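Local coordinates for protein xylosidase (Xanthomonas axonopodis pv. citri, PDB 6XN2) that is a family 43 glycoside hydrolase that probably acts on beta-1,4-xylo-oligosaccharides such as xylotriose, releasing xylose, at residues G58-L68 with D82-A92; L42-A53 with F321-G329. One frame throughout, in Å; residues are numbered along the deposited sequence.

Contact 1 of 2, residues G58-L68 with D82-A92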
loop_
_atom_site.group_PDB
_atom_site.type_symbol
_atom_site.label_atom_id
_atom_site.label_comp_id
_atom_site.label_asym_id
_atom_site.label_seq_id
_atom_site.Cartn_x
_atom_site.Cartn_y
_atom_site.Cartn_z
ATOM N N GLY A 58 -0.489 -17.121 -13.211
ATOM C CA GLY A 58 0.826 -17.694 -13.186
ATOM C C GLY A 58 2.040 -16.796 -13.195
ATOM O O GLY A 58 3.139 -17.278 -13.116
ATOM N N ALA A 59 1.846 -15.507 -13.323
ATOM C CA ALA A 59 2.955 -14.553 -13.310
ATOM C C ALA A 59 2.761 -13.493 -12.234
ATOM O O ALA A 59 1.646 -13.280 -11.751
ATOM C CB ALA A 59 3.114 -13.902 -14.678
ATOM N N LEU A 60 3.852 -12.841 -11.848
ATOM C CA LEU A 60 3.793 -11.798 -10.836
ATOM C C LEU A 60 3.573 -10.451 -11.501
ATOM O O LEU A 60 4.405 -10.000 -12.291
ATOM C CB LEU A 60 5.071 -11.771 -10.001
ATOM C CG LEU A 60 5.113 -10.696 -8.905
ATOM C CD1 LEU A 60 4.721 -11.291 -7.568
ATOM C CD2 LEU A 60 6.481 -10.052 -8.852
ATOM N N TYR A 61 2.433 -9.835 -11.199
ATOM C CA TYR A 61 2.113 -8.498 -11.691
ATOM C C TYR A 61 2.285 -7.474 -10.575
ATOM O O TYR A 61 1.899 -7.720 -9.437
ATOM C CB TYR A 61 0.683 -8.451 -12.238
ATOM C CG TYR A 61 0.531 -9.186 -13.540
ATOM C CD1 TYR A 61 0.294 -10.555 -13.566
ATOM C CD2 TYR A 61 0.637 -8.515 -14.751
ATOM C CE1 TYR A 61 0.163 -11.230 -14.768
ATOM C CE2 TYR A 61 0.502 -9.189 -15.957
ATOM C CZ TYR A 61 0.269 -10.540 -15.959
ATOM O OH TYR A 61 0.146 -11.202 -17.167
ATOM N N ILE A 62 2.882 -6.335 -10.898
ATOM C CA ILE A 62 3.053 -5.276 -9.912
ATOM C C ILE A 62 2.290 -4.035 -10.353
ATOM O O ILE A 62 2.375 -3.618 -11.516
ATOM C CB ILE A 62 4.535 -4.930 -9.704
ATOM C CG1 ILE A 62 5.348 -6.203 -9.461
ATOM C CG2 ILE A 62 4.696 -3.941 -8.559
ATOM C CD1 ILE A 62 6.846 -5.975 -9.500
ATOM N N TYR A 63 1.529 -3.463 -9.425
ATOM C CA TYR A 63 0.752 -2.261 -9.693
ATOM C C TYR A 63 1.270 -1.149 -8.790
ATOM O O TYR A 63 0.854 -1.027 -7.635
ATOM C CB TYR A 63 -0.746 -2.519 -9.467
ATOM C CG TYR A 63 -1.272 -3.645 -10.336
ATOM C CD1 TYR A 63 -1.132 -4.976 -9.946
ATOM C CD2 TYR A 63 -1.880 -3.386 -11.557
ATOM C CE1 TYR A 63 -1.591 -6.018 -10.756
ATOM C CE2 TYR A 63 -2.345 -4.422 -12.367
ATOM C CZ TYR A 63 -2.195 -5.732 -11.965
ATOM O OH TYR A 63 -2.654 -6.766 -12.771
ATOM N N PRO A 64 2.221 -0.362 -9.301
ATOM C CA PRO A 64 2.804 0.738 -8.531
ATOM C C PRO A 64 2.242 2.098 -8.952
ATOM O O PRO A 64 1.521 2.174 -9.955
ATOM C CB PRO A 64 4.289 0.629 -8.873
ATOM C CG PRO A 64 4.272 0.169 -10.322
ATOM C CD PRO A 64 2.989 -0.632 -10.532
ATOM N N SER A 65 2.542 3.142 -8.180
ATOM C CA SER A 65 2.327 4.516 -8.630
ATOM C C SER A 65 3.426 4.899 -9.608
ATOM O O SER A 65 4.455 4.228 -9.680
ATOM C CB SER A 65 2.324 5.492 -7.457
ATOM O OG SER A 65 1.307 5.157 -6.539
ATOM N N HIS A 66 3.210 5.982 -10.343
ATOM C CA HIS A 66 4.198 6.462 -11.336
ATOM C C HIS A 66 4.570 7.902 -11.022
ATOM O O HIS A 66 3.842 8.755 -11.390
ATOM C CB HIS A 66 3.656 6.360 -12.757
ATOM C CG HIS A 66 4.635 6.841 -13.769
ATOM N ND1 HIS A 66 4.308 7.078 -15.064
ATOM C CD2 HIS A 66 5.941 7.128 -13.673
ATOM C CE1 HIS A 66 5.355 7.495 -15.716
ATOM N NE2 HIS A 66 6.354 7.533 -14.895
ATOM N N ASP A 67 5.661 8.099 -10.308
ATOM C CA ASP A 67 6.130 9.409 -9.926
ATOM C C ASP A 67 6.625 10.131 -11.130
ATOM O O ASP A 67 7.336 9.586 -11.900
ATOM C CB ASP A 67 7.284 9.289 -8.940
ATOM C CG ASP A 67 6.860 8.838 -7.593
ATOM O OD1 ASP A 67 5.702 8.988 -7.263
ATOM O OD2 ASP A 67 7.692 8.369 -6.851
ATOM N N LEU A 68 6.272 11.388 -11.256
ATOM C CA LEU A 68 6.669 12.178 -12.398
ATOM C C LEU A 68 7.681 13.252 -12.068
ATOM O O LEU A 68 7.522 13.961 -11.138
ATOM C CB LEU A 68 5.457 12.820 -13.020
ATOM C CG LEU A 68 4.435 11.897 -13.607
ATOM C CD1 LEU A 68 3.219 12.650 -14.048
ATOM C CD2 LEU A 68 5.037 11.115 -14.735
ATOM N N ASP A 82 2.272 14.533 -7.749
ATOM C CA ASP A 82 1.318 14.858 -8.792
ATOM C C ASP A 82 1.193 13.802 -9.858
ATOM O O ASP A 82 1.132 14.099 -11.016
ATOM C CB ASP A 82 1.776 16.133 -9.466
ATOM C CG ASP A 82 0.671 16.860 -10.139
ATOM O OD1 ASP A 82 -0.492 16.682 -9.765
ATOM O OD2 ASP A 82 0.971 17.637 -11.052
ATOM N N MET A 83 1.125 12.557 -9.452
ATOM C CA MET A 83 1.013 11.465 -10.392
ATOM C C MET A 83 -0.288 11.512 -11.188
ATOM O O MET A 83 -1.285 11.950 -10.696
ATOM C CB MET A 83 1.235 10.185 -9.647
ATOM C CG MET A 83 2.501 10.250 -8.843
ATOM S SD MET A 83 2.300 10.672 -7.143
ATOM C CE MET A 83 2.027 9.048 -6.540
ATOM N N ALA A 84 -0.249 11.041 -12.433
ATOM C CA ALA A 84 -1.427 11.140 -13.294
ATOM C C ALA A 84 -1.805 9.824 -13.955
ATOM O O ALA A 84 -2.839 9.740 -14.614
ATOM C CB ALA A 84 -1.200 12.202 -14.364
ATOM N N ASP A 85 -0.959 8.821 -13.811
ATOM C CA ASP A 85 -1.197 7.577 -14.578
ATOM C C ASP A 85 -0.605 6.359 -13.877
ATOM O O ASP A 85 0.141 6.519 -12.946
ATOM C CB ASP A 85 -0.558 7.720 -15.955
ATOM C CG ASP A 85 0.955 7.658 -15.914
ATOM O OD1 ASP A 85 1.463 6.585 -16.000
ATOM O OD2 ASP A 85 1.578 8.690 -15.778
ATOM N N TYR A 86 -0.952 5.180 -14.376
ATOM C CA TYR A 86 -0.460 3.964 -13.837
ATOM C C TYR A 86 0.084 3.047 -14.901
ATOM O O TYR A 86 -0.440 2.949 -15.956
ATOM C CB TYR A 86 -1.569 3.203 -13.113
ATOM C CG TYR A 86 -2.139 3.902 -11.924
ATOM C CD1 TYR A 86 -1.353 4.261 -10.880
ATOM C CD2 TYR A 86 -3.456 4.191 -11.853
ATOM C CE1 TYR A 86 -1.861 4.906 -9.805
ATOM C CE2 TYR A 86 -3.980 4.836 -10.776
ATOM C CZ TYR A 86 -3.172 5.195 -9.754
ATOM O OH TYR A 86 -3.677 5.855 -8.688
ATOM N N HIS A 87 1.180 2.408 -14.549
ATOM C CA HIS A 87 1.725 1.344 -15.410
ATOM C C HIS A 87 1.522 0.010 -14.706
ATOM O O HIS A 87 1.218 -0.007 -13.545
ATOM C CB HIS A 87 3.217 1.526 -15.641
ATOM C CG HIS A 87 3.556 2.600 -16.599
ATOM N ND1 HIS A 87 4.349 2.390 -17.676
ATOM C CD2 HIS A 87 3.227 3.891 -16.629
ATOM C CE1 HIS A 87 4.485 3.504 -18.328
ATOM N NE2 HIS A 87 3.814 4.421 -17.715
ATOM N N VAL A 88 1.694 -1.066 -15.442
ATOM C CA VAL A 88 1.681 -2.382 -14.853
ATOM C C VAL A 88 3.012 -3.065 -15.141
ATOM O O VAL A 88 3.467 -3.018 -16.209
ATOM C CB VAL A 88 0.515 -3.234 -15.337
ATOM C CG1 VAL A 88 0.572 -4.604 -14.735
ATOM C CG2 VAL A 88 -0.779 -2.579 -14.969
ATOM N N LEU A 89 3.635 -3.658 -14.148
ATOM C CA LEU A 89 4.899 -4.356 -14.335
ATOM C C LEU A 89 4.697 -5.854 -14.139
ATOM O O LEU A 89 3.775 -6.272 -13.447
ATOM C CB LEU A 89 5.958 -3.826 -13.361
ATOM C CG LEU A 89 6.073 -2.303 -13.261
ATOM C CD1 LEU A 89 7.047 -1.883 -12.150
ATOM C CD2 LEU A 89 6.494 -1.696 -14.584
ATOM N N ARG A 90 5.554 -6.663 -14.750
ATOM C CA ARG A 90 5.428 -8.107 -14.607
ATOM C C ARG A 90 6.774 -8.818 -14.467
ATOM O O ARG A 90 7.753 -8.459 -15.122
ATOM C CB ARG A 90 4.657 -8.691 -15.799
ATOM C CG ARG A 90 4.514 -10.215 -15.773
ATOM C CD ARG A 90 3.640 -10.712 -16.918
ATOM N NE ARG A 90 4.238 -10.397 -18.211
ATOM C CZ ARG A 90 3.552 -10.234 -19.338
ATOM N NH1 ARG A 90 2.230 -10.347 -19.337
ATOM N NH2 ARG A 90 4.193 -9.954 -20.465
ATOM N N MET A 91 6.806 -9.826 -13.601
ATOM C CA MET A 91 7.873 -10.819 -13.614
ATOM C C MET A 91 7.250 -12.139 -14.030
ATOM O O MET A 91 6.411 -12.682 -13.310
ATOM C CB MET A 91 8.549 -10.943 -12.250
ATOM C CG MET A 91 9.398 -9.743 -11.884
ATOM S SD MET A 91 10.115 -9.904 -10.240
ATOM C CE MET A 91 11.184 -11.321 -10.473
ATOM N N ALA A 92 7.644 -12.642 -15.195
ATOM C CA ALA A 92 7.044 -13.853 -15.750
ATOM C C ALA A 92 7.287 -15.067 -14.857
ATOM O O ALA A 92 6.453 -15.968 -14.787
ATOM C CB ALA A 92 7.576 -14.116 -17.148
HETATM O O HOH W 1 -0.381 0.324 -11.197
HETATM O O HOH W 2 2.808 2.798 -12.352
HETATM O O HOH W 3 0.635 7.060 -10.246
HETATM O O HOH W 4 1.943 9.334 -13.200
#
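The Tyr-61 ring carries the aliphatic part of Arg-90 over one face, with CG of Arg-90 4.2 Å from the ring centroid in a CH-pi contact, and takes Val-88 CG1 at its edge. Further along this pair of antiparallel strands, the middle two of a four-stranded propeller blade, the ring of His-66 has Leu-68 CD2 over one face and Asp-85 OD1 at its edge. Arg-90 runs alongside the tyrosine and then bends at chi3 (63°), which turns the guanidinium 75° from the ring and lets NH1 donate to Tyr-61 OH, which lies in the guanidinium plane, at 3.1 Å. NH2 goes on to a salt bridge with Glu-99.

His-66 ND1 bonds almost straight to the syn lone pair of Asp-85 OD1 at 3.0 Å, the carboxylate standing nearly upright to the imidazole. The neighbouring His-87 ring leans obliquely on His-66, while ND1 of His-87 is hydrogen-bonded to Asp-100 OD1.

Backbone pairing is regular only at one end, where Leu-60 pairs with Met-91 and Ile-62 with Leu-89. From Pro-64 on, waters take over the cross-strand bridging: two link Pro-64 O to His-87, one at its N and one at its O, and a third joins His-66 N to Asp-85 O. At the xylose pocket, which Ser-65 and Met-83 help to line, Met-83 CE rests 3.7 Å from Ser-65 CB.

Contact 2 of 2, residues L42-A53 with F321-G329. With XYP (beta-D-xylopyranose), chain E.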
loop_
_atom_site.group_PDB
_atom_site.type_symbol
_atom_site.label_atom_id
_atom_site.label_comp_id
_atom_site.label_asym_id
_atom_site.label_seq_id
_atom_site.Cartn_x
_atom_site.Cartn_y
_atom_site.Cartn_z
ATOM N N LEU A 42 13.862 -2.195 -9.291
ATOM C CA LEU A 42 13.386 -3.169 -10.232
ATOM C C LEU A 42 13.269 -2.577 -11.587
ATOM O O LEU A 42 13.341 -3.248 -12.569
ATOM C CB LEU A 42 12.023 -3.684 -9.808
ATOM C CG LEU A 42 12.057 -4.524 -8.575
ATOM C CD1 LEU A 42 10.671 -4.814 -8.084
ATOM C CD2 LEU A 42 12.805 -5.799 -8.846
ATOM N N VAL A 43 13.077 -1.275 -11.655
ATOM C CA VAL A 43 13.049 -0.555 -12.910
ATOM C C VAL A 43 13.673 0.800 -12.728
ATOM O O VAL A 43 13.624 1.348 -11.681
ATOM C CB VAL A 43 11.675 -0.336 -13.511
ATOM C CG1 VAL A 43 11.139 -1.568 -14.184
ATOM C CG2 VAL A 43 10.725 0.206 -12.504
ATOM N N THR A 44 14.279 1.325 -13.773
ATOM C CA THR A 44 14.916 2.606 -13.671
ATOM C C THR A 44 14.556 3.549 -14.747
ATOM O O THR A 44 14.975 4.647 -14.697
ATOM C CB THR A 44 16.439 2.526 -13.745
ATOM O OG1 THR A 44 16.811 1.883 -14.950
ATOM C CG2 THR A 44 16.975 1.790 -12.624
ATOM N N HIS A 45 13.773 3.143 -15.722
ATOM C CA HIS A 45 13.419 4.050 -16.797
ATOM C C HIS A 45 12.271 4.980 -16.480
ATOM O O HIS A 45 11.981 5.860 -17.218
ATOM C CB HIS A 45 13.161 3.319 -18.091
ATOM C CG HIS A 45 12.065 2.321 -18.014
ATOM N ND1 HIS A 45 12.209 1.113 -17.393
ATOM C CD2 HIS A 45 10.808 2.344 -18.498
ATOM C CE1 HIS A 45 11.090 0.431 -17.494
ATOM N NE2 HIS A 45 10.222 1.157 -18.161
ATOM N N LEU A 46 11.609 4.716 -15.374
ATOM C CA LEU A 46 10.565 5.546 -14.867
ATOM C C LEU A 46 10.577 5.451 -13.351
ATOM O O LEU A 46 11.037 4.508 -12.809
ATOM C CB LEU A 46 9.233 5.157 -15.457
ATOM C CG LEU A 46 8.418 4.036 -14.880
ATOM C CD1 LEU A 46 7.034 4.092 -15.466
ATOM C CD2 LEU A 46 9.030 2.720 -15.211
ATOM N N TYR A 47 10.128 6.486 -12.688
ATOM C CA TYR A 47 10.042 6.450 -11.240
ATOM C C TYR A 47 8.771 5.720 -10.821
ATOM O O TYR A 47 7.702 5.942 -11.389
ATOM C CB TYR A 47 10.077 7.865 -10.655
ATOM C CG TYR A 47 11.441 8.519 -10.721
ATOM C CD1 TYR A 47 12.500 8.031 -9.962
ATOM C CD2 TYR A 47 11.670 9.624 -11.532
ATOM C CE1 TYR A 47 13.753 8.621 -10.012
ATOM C CE2 TYR A 47 12.921 10.228 -11.587
ATOM C CZ TYR A 47 13.955 9.719 -10.818
ATOM O OH TYR A 47 15.202 10.298 -10.857
ATOM N N THR A 48 8.899 4.832 -9.843
ATOM C CA THR A 48 7.783 4.004 -9.399
ATOM C C THR A 48 7.718 3.971 -7.875
ATOM O O THR A 48 8.743 4.066 -7.202
ATOM C CB THR A 48 7.900 2.558 -9.923
ATOM O OG1 THR A 48 9.151 1.997 -9.499
ATOM C CG2 THR A 48 7.818 2.515 -11.449
ATOM N N ALA A 49 6.515 3.834 -7.326
ATOM C CA ALA A 49 6.342 3.801 -5.874
ATOM C C ALA A 49 5.173 2.909 -5.488
ATOM O O ALA A 49 4.452 2.429 -6.354
ATOM C CB ALA A 49 6.134 5.204 -5.330
ATOM N N ASP A 50 5.001 2.688 -4.186
ATOM C CA ASP A 50 3.830 1.998 -3.646
ATOM C C ASP A 50 3.507 0.679 -4.353
ATOM O O ASP A 50 2.414 0.521 -4.902
ATOM C CB ASP A 50 2.613 2.910 -3.739
ATOM C CG ASP A 50 2.924 4.350 -3.342
ATOM O OD1 ASP A 50 3.594 4.573 -2.313
ATOM O OD2 ASP A 50 2.487 5.259 -4.069
ATOM N N PRO A 51 4.448 -0.274 -4.342
ATOM C CA PRO A 51 4.225 -1.471 -5.162
ATOM C C PRO A 51 3.169 -2.416 -4.587
ATOM O O PRO A 51 3.274 -2.817 -3.430
ATOM C CB PRO A 51 5.601 -2.136 -5.174
ATOM C CG PRO A 51 6.206 -1.739 -3.864
ATOM C CD PRO A 51 5.700 -0.351 -3.567
ATOM N N SER A 52 2.214 -2.821 -5.389
ATOM C CA SER A 52 1.238 -3.793 -4.973
ATOM C C SER A 52 1.450 -5.016 -5.841
ATOM O O SER A 52 1.113 -5.014 -6.968
ATOM C CB SER A 52 -0.159 -3.242 -5.130
ATOM O OG SER A 52 -0.502 -2.380 -4.095
ATOM N N ALA A 53 2.011 -6.058 -5.253
ATOM C CA ALA A 53 2.358 -7.262 -6.026
ATOM C C ALA A 53 1.286 -8.332 -5.906
ATOM O O ALA A 53 0.817 -8.580 -4.822
ATOM C CB ALA A 53 3.679 -7.791 -5.577
ATOM N N PHE A 321 7.721 -6.209 -1.208
ATOM C CA PHE A 321 7.922 -5.185 -2.222
ATOM C C PHE A 321 7.842 -3.837 -1.541
ATOM O O PHE A 321 6.939 -3.598 -0.748
ATOM C CB PHE A 321 6.881 -5.293 -3.333
ATOM C CG PHE A 321 7.038 -6.512 -4.183
ATOM C CD1 PHE A 321 6.620 -7.749 -3.724
ATOM C CD2 PHE A 321 7.611 -6.422 -5.442
ATOM C CE1 PHE A 321 6.766 -8.884 -4.512
ATOM C CE2 PHE A 321 7.758 -7.553 -6.232
ATOM C CZ PHE A 321 7.334 -8.781 -5.759
ATOM N N TYR A 322 8.790 -2.959 -1.825
ATOM C CA TYR A 322 8.822 -1.676 -1.145
ATOM C C TYR A 322 9.416 -0.654 -2.086
ATOM O O TYR A 322 9.622 -0.952 -3.266
ATOM C CB TYR A 322 9.615 -1.769 0.163
ATOM C CG TYR A 322 11.070 -2.162 0.002
ATOM C CD1 TYR A 322 11.431 -3.479 -0.283
ATOM C CD2 TYR A 322 12.089 -1.220 0.166
ATOM C CE1 TYR A 322 12.761 -3.840 -0.434
ATOM C CE2 TYR A 322 13.425 -1.572 0.020
ATOM C CZ TYR A 322 13.754 -2.885 -0.275
ATOM O OH TYR A 322 15.078 -3.242 -0.420
ATOM N N HIS A 323 9.677 0.550 -1.590
ATOM C CA HIS A 323 10.352 1.547 -2.414
ATOM C C HIS A 323 11.295 2.425 -1.597
ATOM O O HIS A 323 11.229 2.463 -0.365
ATOM C CB HIS A 323 9.330 2.415 -3.176
ATOM C CG HIS A 323 8.553 3.371 -2.315
ATOM N ND1 HIS A 323 7.175 3.357 -2.245
ATOM C CD2 HIS A 323 8.958 4.387 -1.516
ATOM C CE1 HIS A 323 6.769 4.314 -1.429
ATOM N NE2 HIS A 323 7.832 4.947 -0.965
ATOM N N ASP A 324 12.193 3.120 -2.283
ATOM C CA ASP A 324 12.930 4.203 -1.643
ATOM C C ASP A 324 13.318 5.255 -2.671
ATOM O O ASP A 324 12.940 5.166 -3.846
ATOM C CB ASP A 324 14.162 3.682 -0.882
ATOM C CG ASP A 324 15.256 3.095 -1.786
ATOM O OD1 ASP A 324 15.354 3.424 -2.988
ATOM O OD2 ASP A 324 16.059 2.302 -1.252
ATOM N N SER A 325 14.078 6.245 -2.229
ATOM C CA SER A 325 14.401 7.382 -3.076
ATOM C C SER A 325 15.876 7.432 -3.460
ATOM O O SER A 325 16.398 8.500 -3.769
ATOM C CB SER A 325 14.002 8.679 -2.368
ATOM O OG SER A 325 12.594 8.776 -2.239
ATOM N N VAL A 326 16.546 6.284 -3.445
ATOM C CA VAL A 326 17.985 6.262 -3.689
ATOM C C VAL A 326 18.293 6.607 -5.144
ATOM O O VAL A 326 19.171 7.421 -5.412
ATOM C CB VAL A 326 18.605 4.892 -3.324
ATOM C CG1 VAL A 326 20.040 4.798 -3.826
ATOM C CG2 VAL A 326 18.556 4.682 -1.814
ATOM N N LEU A 327 17.546 6.013 -6.068
ATOM C CA LEU A 327 17.737 6.244 -7.500
ATOM C C LEU A 327 17.705 7.729 -7.858
ATOM O O LEU A 327 18.492 8.198 -8.682
ATOM C CB LEU A 327 16.667 5.494 -8.299
ATOM C CG LEU A 327 16.627 5.685 -9.816
ATOM C CD1 LEU A 327 17.906 5.193 -10.489
ATOM C CD2 LEU A 327 15.417 4.958 -10.388
ATOM N N SER A 328 16.807 8.466 -7.212
ATOM C CA SER A 328 16.630 9.892 -7.469
ATOM C C SER A 328 17.606 10.761 -6.683
ATOM O O SER A 328 17.545 11.991 -6.759
ATOM C CB SER A 328 15.206 10.311 -7.126
ATOM O OG SER A 328 15.007 10.276 -5.724
ATOM N N GLY A 329 18.487 10.126 -5.913
ATOM C CA GLY A 329 19.415 10.856 -5.064
ATOM C C GLY A 329 18.799 11.382 -3.776
ATOM O O GLY A 329 19.203 12.429 -3.266
HETATM O O1 XYP E . 1.604 9.725 1.235
HETATM C C1 XYP E . 2.018 8.869 0.196
HETATM C C2 XYP E . 0.847 7.991 -0.193
HETATM C C3 XYP E . 1.032 7.341 -1.527
HETATM C C4 XYP E . 1.478 8.361 -2.553
HETATM C C5 XYP E . 2.716 9.051 -2.060
HETATM O O2 XYP E . 0.610 6.947 0.741
HETATM O O3 XYP E . -0.252 6.866 -1.804
HETATM O O4 XYP E . 1.797 7.725 -3.749
HETATM O O5 XYP E . 2.464 9.699 -0.845
#
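Asp-50 gives its backbone N-H to ND1 of His-323, 3.0 Å away in a nearly straight bond (171°) whose donor sits 23° out of the imidazole plane. The two side chains lie alongside each other, pointing the same way, and Asp-50 OD1 comes within 3.3 Å of His-323 CE1. The other carboxylate oxygen, OD2, accepts a hydrogen bond from O4 of the bound xylose at 2.6 Å and is also hydrogen-bonded to Ser-65 OG, so one atom meets both sugar and protein. With CG of His-323 set between its own N and carbonyl carbon (chi1 71°), the ring stands up toward Asp-50. Its far nitrogen, NE2, is hydrogen-bonded to Thr-306 OG1, so both ring nitrogens are engaged and the rotation of the ring is fixed; NE2 probably carries the proton.

The chain turns a corner at Asp-50. Before it, Ala-49 CB meets the imidazole obliquely near ND1, while after the corner Pro-51 CG sits 3.7 Å from Phe-321 CB, and Ala-53 CB presses on one face of the phenyl ring, 3.6 Å from its centroid. Farther out, Tyr-47 reaches the type I turn of 326-329, where its CE1 lies 3.6 Å from Ser-328 CB and 4.0 Å from Leu-327 CD2. An Asx turn, Asp-324 OD1 to Val-326 N, leads into that turn, and Asp-324 OD2 is salt-bridged to Lys-338.

The arrangement is the seam between the first and last blades of the five-bladed beta-propeller of family 43, with the xylose-binding Asp-50 of the central pocket at its inner edge.

Overall arrangement
After the short N-terminal helix 29-36 the chain lays down 42-53, one half of contact 2, then turns straight into 58-68. Contact 1 closes a short loop, part of it not modelled, when 82-92 folds back beside that strand within the same blade. The chain then travels through the rest of the propeller before 321-329 returns to 42-53, so contact 2 closes a loop of some 270 residues with contact 1 nested inside it. Strands 47-56 and 59-67 are sheet neighbours, and the two contacts meet directly where Ser-65 N lies 2.7 Å from Ala-49 O. Contact 1 pairs the two middle strands of the first blade; contact 2 joins that blade to the last.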